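Local coordinates for protein colicin B (Escherichia coli, PDB 1RH1) that forms channels in the cytoplasmic membrane of Escherichia coli and closely related bacteria, depolarising it and so dissipating the energy of the cell, at residues A[65-79]-A[135-149]. Sequence-based numbering, arbitrary orientation.
Sequences FPGIIRRIILDKELE and EQKIIRLMVTQQLEQ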
loop_
_atom_site.group_PDB
_atom_site.type_symbol
_atom_site.label_atom_id
_atom_site.label_comp_id
_atom_site.label_asym_id
_atom_site.label_seq_id
_atom_site.Cartn_x
_atom_site.Cartn_y
_atom_site.Cartn_z
ATOM N N PHE A 65 -22.310 -24.299 5.392
ATOM C CA PHE A 65 -22.062 -24.830 4.045
ATOM C C PHE A 65 -21.145 -23.831 3.346
ATOM O O PHE A 65 -21.330 -22.617 3.521
ATOM C CB PHE A 65 -23.269 -24.892 3.158
ATOM C CG PHE A 65 -24.437 -25.635 3.728
ATOM C CD1 PHE A 65 -25.543 -24.921 4.175
ATOM C CD2 PHE A 65 -24.417 -27.022 3.794
ATOM C CE1 PHE A 65 -26.642 -25.603 4.694
ATOM C CE2 PHE A 65 -25.520 -27.703 4.318
ATOM C CZ PHE A 65 -26.633 -26.997 4.767
ATOM N N PRO A 66 -20.137 -24.231 2.552
ATOM C CA PRO A 66 -19.200 -23.286 1.961
ATOM C C PRO A 66 -19.844 -22.428 0.892
ATOM O O PRO A 66 -20.678 -22.863 0.083
ATOM C CB PRO A 66 -18.054 -24.164 1.481
ATOM C CG PRO A 66 -18.619 -25.544 1.299
ATOM C CD PRO A 66 -19.715 -25.618 2.344
ATOM N N GLY A 67 -19.510 -21.148 1.094
ATOM C CA GLY A 67 -19.975 -20.064 0.254
ATOM C C GLY A 67 -21.275 -19.446 0.714
ATOM O O GLY A 67 -21.565 -18.328 0.313
ATOM N N ILE A 68 -22.078 -20.129 1.536
ATOM C CA ILE A 68 -23.354 -19.597 2.015
ATOM C C ILE A 68 -23.263 -18.875 3.378
ATOM O O ILE A 68 -23.100 -19.483 4.443
ATOM C CB ILE A 68 -24.397 -20.793 2.051
ATOM C CG1 ILE A 68 -24.648 -21.358 0.655
ATOM C CG2 ILE A 68 -25.750 -20.301 2.530
ATOM C CD1 ILE A 68 -25.555 -22.610 0.547
ATOM N N ILE A 69 -23.413 -17.537 3.317
ATOM C CA ILE A 69 -23.405 -16.632 4.471
ATOM C C ILE A 69 -24.536 -16.899 5.447
ATOM O O ILE A 69 -25.691 -17.132 5.071
ATOM C CB ILE A 69 -23.532 -15.157 4.050
ATOM C CG1 ILE A 69 -22.464 -14.789 3.059
ATOM C CG2 ILE A 69 -23.366 -14.266 5.260
ATOM C CD1 ILE A 69 -22.633 -13.361 2.541
ATOM N N ARG A 70 -24.129 -16.826 6.725
ATOM C CA ARG A 70 -24.987 -17.050 7.877
ATOM C C ARG A 70 -24.732 -16.078 9.019
ATOM O O ARG A 70 -23.621 -15.721 9.405
ATOM C CB ARG A 70 -24.796 -18.450 8.414
ATOM C CG ARG A 70 -25.136 -19.555 7.454
ATOM C CD ARG A 70 -26.619 -19.746 7.270
ATOM N NE ARG A 70 -26.864 -21.170 7.428
ATOM C CZ ARG A 70 -28.043 -21.722 7.703
ATOM N NH1 ARG A 70 -29.137 -20.971 7.851
ATOM N NH2 ARG A 70 -28.096 -23.048 7.863
ATOM N N ARG A 71 -25.892 -15.706 9.542
ATOM C CA ARG A 71 -26.054 -14.795 10.644
ATOM C C ARG A 71 -26.050 -15.603 11.936
ATOM O O ARG A 71 -26.987 -16.328 12.291
ATOM C CB ARG A 71 -27.343 -14.083 10.343
ATOM C CG ARG A 71 -27.734 -12.996 11.286
ATOM C CD ARG A 71 -28.817 -12.183 10.616
ATOM N NE ARG A 71 -29.195 -11.131 11.543
ATOM C CZ ARG A 71 -28.744 -9.876 11.437
ATOM N NH1 ARG A 71 -27.911 -9.513 10.454
ATOM N NH2 ARG A 71 -29.130 -8.962 12.334
ATOM N N ILE A 72 -24.886 -15.517 12.586
ATOM C CA ILE A 72 -24.583 -16.256 13.809
ATOM C C ILE A 72 -24.542 -15.286 14.991
ATOM O O ILE A 72 -23.925 -14.223 14.951
ATOM C CB ILE A 72 -23.246 -17.034 13.494
ATOM C CG1 ILE A 72 -23.681 -18.222 12.683
ATOM C CG2 ILE A 72 -22.505 -17.642 14.662
ATOM C CD1 ILE A 72 -22.524 -18.790 11.892
ATOM N N ILE A 73 -25.310 -15.679 16.024
ATOM C CA ILE A 73 -25.591 -14.874 17.212
ATOM C C ILE A 73 -24.827 -15.348 18.435
ATOM O O ILE A 73 -24.900 -16.529 18.738
ATOM C CB ILE A 73 -27.126 -14.926 17.469
ATOM C CG1 ILE A 73 -27.923 -14.467 16.278
ATOM C CG2 ILE A 73 -27.462 -13.982 18.593
ATOM C CD1 ILE A 73 -29.423 -14.710 16.485
ATOM N N LEU A 74 -24.104 -14.506 19.177
ATOM C CA LEU A 74 -23.381 -14.942 20.379
ATOM C C LEU A 74 -24.358 -15.072 21.530
ATOM O O LEU A 74 -25.213 -14.197 21.693
ATOM C CB LEU A 74 -22.299 -13.932 20.739
ATOM C CG LEU A 74 -21.332 -14.237 21.858
ATOM C CD1 LEU A 74 -20.575 -15.512 21.582
ATOM C CD2 LEU A 74 -20.323 -13.117 21.952
ATOM N N ASP A 75 -24.255 -16.142 22.338
ATOM C CA ASP A 75 -25.212 -16.445 23.424
ATOM C C ASP A 75 -26.660 -16.397 22.905
ATOM O O ASP A 75 -27.563 -15.810 23.517
ATOM C CB ASP A 75 -25.078 -15.445 24.607
ATOM C CG ASP A 75 -23.721 -15.352 25.301
ATOM O OD1 ASP A 75 -23.337 -14.247 25.694
ATOM O OD2 ASP A 75 -23.053 -16.370 25.470
ATOM N N LYS A 76 -26.884 -17.059 21.757
ATOM C CA LYS A 76 -28.186 -17.058 21.106
ATOM C C LYS A 76 -29.341 -17.255 22.047
ATOM O O LYS A 76 -30.322 -16.531 21.956
ATOM C CB LYS A 76 -28.318 -18.154 20.038
ATOM C CG LYS A 76 -29.510 -17.814 19.124
ATOM C CD LYS A 76 -29.832 -18.810 18.010
ATOM C CE LYS A 76 -31.033 -18.309 17.182
ATOM N NZ LYS A 76 -31.547 -19.306 16.247
ATOM N N GLU A 77 -29.126 -18.202 22.973
ATOM C CA GLU A 77 -30.104 -18.652 23.958
ATOM C C GLU A 77 -29.645 -18.690 25.416
ATOM O O GLU A 77 -30.071 -19.547 26.186
ATOM C CB GLU A 77 -30.586 -20.033 23.502
ATOM C CG GLU A 77 -31.633 -19.853 22.420
ATOM C CD GLU A 77 -32.157 -21.104 21.729
ATOM O OE1 GLU A 77 -32.271 -22.157 22.359
ATOM O OE2 GLU A 77 -32.478 -21.011 20.540
ATOM N N LEU A 78 -28.823 -17.738 25.864
ATOM C CA LEU A 78 -28.318 -17.763 27.227
ATOM C C LEU A 78 -29.408 -17.645 28.297
ATOM O O LEU A 78 -29.456 -18.431 29.257
ATOM C CB LEU A 78 -27.284 -16.638 27.408
ATOM C CG LEU A 78 -26.588 -16.570 28.776
ATOM C CD1 LEU A 78 -25.944 -17.908 29.097
ATOM C CD2 LEU A 78 -25.559 -15.482 28.785
ATOM N N GLU A 79 -30.279 -16.650 28.083
ATOM C CA GLU A 79 -31.413 -16.326 28.932
ATOM C C GLU A 79 -32.516 -17.368 28.888
ATOM O O GLU A 79 -33.277 -17.588 29.835
ATOM C CB GLU A 79 -31.969 -14.960 28.518
ATOM C CG GLU A 79 -32.237 -14.617 27.050
ATOM C CD GLU A 79 -31.039 -14.445 26.098
ATOM O OE1 GLU A 79 -30.005 -13.875 26.478
ATOM O OE2 GLU A 79 -31.139 -14.872 24.949
ATOM N N GLU A 135 -29.677 -3.565 19.031
ATOM C CA GLU A 135 -29.519 -4.966 19.386
ATOM C C GLU A 135 -28.636 -5.192 20.577
ATOM O O GLU A 135 -27.682 -4.433 20.756
ATOM C CB GLU A 135 -28.969 -5.727 18.199
ATOM C CG GLU A 135 -30.134 -5.923 17.263
ATOM C CD GLU A 135 -29.789 -6.549 15.935
ATOM O OE1 GLU A 135 -30.240 -7.677 15.719
ATOM O OE2 GLU A 135 -29.107 -5.903 15.127
ATOM N N GLN A 136 -29.014 -6.200 21.389
ATOM C CA GLN A 136 -28.234 -6.571 22.574
ATOM C C GLN A 136 -27.208 -7.643 22.254
ATOM O O GLN A 136 -26.132 -7.736 22.863
ATOM C CB GLN A 136 -29.162 -7.081 23.716
ATOM C CG GLN A 136 -28.572 -7.840 24.958
ATOM C CD GLN A 136 -27.600 -7.147 25.937
ATOM O OE1 GLN A 136 -26.958 -6.117 25.671
ATOM N NE2 GLN A 136 -27.470 -7.755 27.126
ATOM N N LYS A 137 -27.598 -8.448 21.270
ATOM C CA LYS A 137 -26.760 -9.529 20.827
ATOM C C LYS A 137 -25.662 -9.121 19.858
ATOM O O LYS A 137 -25.768 -8.157 19.088
ATOM C CB LYS A 137 -27.663 -10.595 20.213
ATOM C CG LYS A 137 -28.495 -11.295 21.283
ATOM C CD LYS A 137 -27.602 -12.021 22.288
ATOM C CE LYS A 137 -28.369 -12.448 23.537
ATOM N NZ LYS A 137 -29.528 -13.273 23.221
ATOM N N ILE A 138 -24.556 -9.853 20.012
ATOM C CA ILE A 138 -23.447 -9.715 19.098
ATOM C C ILE A 138 -23.635 -10.771 18.030
ATOM O O ILE A 138 -23.446 -11.964 18.229
ATOM C CB ILE A 138 -22.126 -9.906 19.849
ATOM C CG1 ILE A 138 -21.933 -8.707 20.753
ATOM C CG2 ILE A 138 -20.947 -10.031 18.893
ATOM C CD1 ILE A 138 -20.711 -8.884 21.661
ATOM N N ILE A 139 -24.106 -10.261 16.897
ATOM C CA ILE A 139 -24.324 -11.029 15.691
ATOM C C ILE A 139 -22.995 -10.983 14.947
ATOM O O ILE A 139 -22.169 -10.086 15.166
ATOM C CB ILE A 139 -25.460 -10.367 14.860
ATOM C CG1 ILE A 139 -26.768 -10.418 15.622
ATOM C CG2 ILE A 139 -25.677 -11.095 13.546
ATOM C CD1 ILE A 139 -27.066 -9.089 16.333
ATOM N N ARG A 140 -22.778 -11.990 14.087
ATOM C CA ARG A 140 -21.625 -12.073 13.197
ATOM C C ARG A 140 -21.923 -12.890 11.928
ATOM O O ARG A 140 -22.443 -13.994 11.979
ATOM C CB ARG A 140 -20.493 -12.650 14.005
ATOM C CG ARG A 140 -19.303 -11.916 13.504
ATOM C CD ARG A 140 -18.489 -11.102 14.483
ATOM N NE ARG A 140 -19.230 -10.031 15.096
ATOM C CZ ARG A 140 -18.595 -9.091 15.796
ATOM N NH1 ARG A 140 -17.269 -9.110 15.940
ATOM N NH2 ARG A 140 -19.295 -8.145 16.408
ATOM N N LEU A 141 -21.726 -12.358 10.724
ATOM C CA LEU A 141 -21.955 -13.082 9.476
ATOM C C LEU A 141 -20.754 -13.936 9.146
ATOM O O LEU A 141 -19.654 -13.424 8.966
ATOM C CB LEU A 141 -22.168 -12.125 8.332
ATOM C CG LEU A 141 -23.377 -11.239 8.421
ATOM C CD1 LEU A 141 -23.302 -10.233 7.342
ATOM C CD2 LEU A 141 -24.648 -12.034 8.234
ATOM N N MET A 142 -20.924 -15.244 9.077
ATOM C CA MET A 142 -19.798 -16.093 8.802
ATOM C C MET A 142 -19.969 -16.759 7.459
ATOM O O MET A 142 -21.066 -17.137 7.060
ATOM C CB MET A 142 -19.665 -17.134 9.908
ATOM C CG MET A 142 -19.237 -16.550 11.241
ATOM S SD MET A 142 -19.047 -17.710 12.608
ATOM C CE MET A 142 -18.454 -16.513 13.742
ATOM N N VAL A 143 -18.843 -16.869 6.749
ATOM C CA VAL A 143 -18.761 -17.498 5.429
ATOM C C VAL A 143 -17.643 -18.503 5.492
ATOM O O VAL A 143 -16.598 -18.287 6.099
ATOM C CB VAL A 143 -18.364 -16.581 4.258
ATOM C CG1 VAL A 143 -19.181 -17.014 3.060
ATOM C CG2 VAL A 143 -18.577 -15.106 4.570
ATOM N N THR A 144 -17.846 -19.601 4.797
ATOM C CA THR A 144 -16.907 -20.694 4.843
ATOM C C THR A 144 -16.439 -21.085 3.465
ATOM O O THR A 144 -17.134 -20.876 2.472
ATOM C CB THR A 144 -17.685 -21.758 5.646
ATOM O OG1 THR A 144 -17.074 -21.585 6.915
ATOM C CG2 THR A 144 -17.660 -23.207 5.217
ATOM N N GLN A 145 -15.205 -21.581 3.410
ATOM C CA GLN A 145 -14.600 -22.114 2.195
ATOM C C GLN A 145 -13.641 -23.266 2.475
ATOM O O GLN A 145 -12.824 -23.198 3.395
ATOM C CB GLN A 145 -13.778 -21.089 1.466
ATOM C CG GLN A 145 -14.438 -19.933 0.778
ATOM C CD GLN A 145 -15.022 -20.278 -0.566
ATOM O OE1 GLN A 145 -16.089 -20.868 -0.646
ATOM N NE2 GLN A 145 -14.346 -19.899 -1.643
ATOM N N GLN A 146 -13.689 -24.335 1.676
ATOM C CA GLN A 146 -12.703 -25.410 1.747
ATOM C C GLN A 146 -11.275 -24.890 1.490
ATOM O O GLN A 146 -11.131 -23.909 0.751
ATOM C CB GLN A 146 -13.063 -26.455 0.719
ATOM C CG GLN A 146 -14.321 -27.232 1.052
ATOM C CD GLN A 146 -14.879 -27.962 -0.159
ATOM O OE1 GLN A 146 -15.097 -29.176 -0.171
ATOM N NE2 GLN A 146 -15.144 -27.192 -1.217
ATOM N N LEU A 147 -10.210 -25.509 2.053
ATOM C CA LEU A 147 -8.849 -24.983 1.945
ATOM C C LEU A 147 -8.404 -24.641 0.535
ATOM O O LEU A 147 -7.959 -23.529 0.225
ATOM C CB LEU A 147 -7.817 -25.957 2.486
ATOM C CG LEU A 147 -6.392 -25.393 2.517
ATOM C CD1 LEU A 147 -6.257 -24.452 3.684
ATOM C CD2 LEU A 147 -5.378 -26.491 2.653
ATOM N N GLU A 148 -8.606 -25.641 -0.318
ATOM C CA GLU A 148 -8.243 -25.544 -1.705
ATOM C C GLU A 148 -8.973 -24.459 -2.440
ATOM O O GLU A 148 -8.355 -23.943 -3.354
ATOM C CB GLU A 148 -8.472 -26.877 -2.416
ATOM C CG GLU A 148 -9.763 -27.662 -2.172
ATOM C CD GLU A 148 -9.833 -28.556 -0.918
ATOM O OE1 GLU A 148 -10.907 -29.127 -0.678
ATOM O OE2 GLU A 148 -8.838 -28.703 -0.189
ATOM N N GLN A 149 -10.199 -24.042 -2.100
ATOM C CA GLN A 149 -10.842 -22.939 -2.806
ATOM C C GLN A 149 -10.206 -21.585 -2.534
ATOM O O GLN A 149 -10.435 -20.672 -3.327
ATOM C CB GLN A 149 -12.302 -22.786 -2.441
ATOM C CG GLN A 149 -13.204 -23.924 -2.851
ATOM C CD GLN A 149 -14.628 -23.788 -2.308
ATOM O OE1 GLN A 149 -14.943 -24.083 -1.150
ATOM N NE2 GLN A 149 -15.527 -23.345 -3.187
HETATM O O HOH W 1 -27.267 -7.058 13.284
HETATM O O HOH W 2 -24.549 -11.294 22.569
#
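Arg70 pairs with Met142 and Ile72 with Arg140, each through two backbone hydrogen bonds that zip strand 70-73 to strand 139-146; the strands' N-to-C directions lie at 142°, well short of exactly antiparallel. Leu74 N extends the ladder to Ile138 O, and a water bridges Leu74 O to Ile138 N. At the far end a type II turn from Phe65 to Ile68 brings Gly67 N to Thr144 O (2.8 Å). Pro66 and Gly67 hold its second and third positions, where proline's fixed negative phi and glycine's tolerance of positive phi (90°) fit. Pro66 lays CB near the methyl CG2 of Thr144.

Among the apolar contacts, the side chains of Ile72 and Met142 cross at about a right angle, Ile72 CD1 lying 3.7 Å from Met142 SD; the unbranched methionine, extended beyond CG, carries its sulfur across the end of the isoleucine. Beyond the ladder Ile69 CG2 rests on Leu141 CB, while its other branch, CG1, meets Val143 CG1.

Charged groups join the segments near the start of 135-149. Arg71 sets CG anti to the backbone N (chi1 -176°), and the chain, extended to NE, passes obliquely over Ile139, whose CG2 sits 3.9 Å above the centre of the Arg71 guanidinium. That guanidinium is nearly coplanar with the Glu135 carboxylate; the direct salt bridge, Arg71 NH2 to Glu135 OE1, is long at 3.8 Å, and a water bridges Arg71 NH2 and Glu135 OE2. Lys137, bent at chi2 and chi4, packs CB against Ile73 CG2 and makes a salt bridge from NZ to Glu79 OE2 (2.9 Å), on the syn side but 27° out of the carboxylate plane, and a weak hydrogen bond to Asp75 O.

Within the mixed sheet, strand 139-146 lies between strands 70-73 and 281-286, its Leu141, Val143 and Gln145 backbones bonding to the latter. Strand 62-64 touches Ile72 and Thr144; strand 121-128 packs against Ile69 and Leu141.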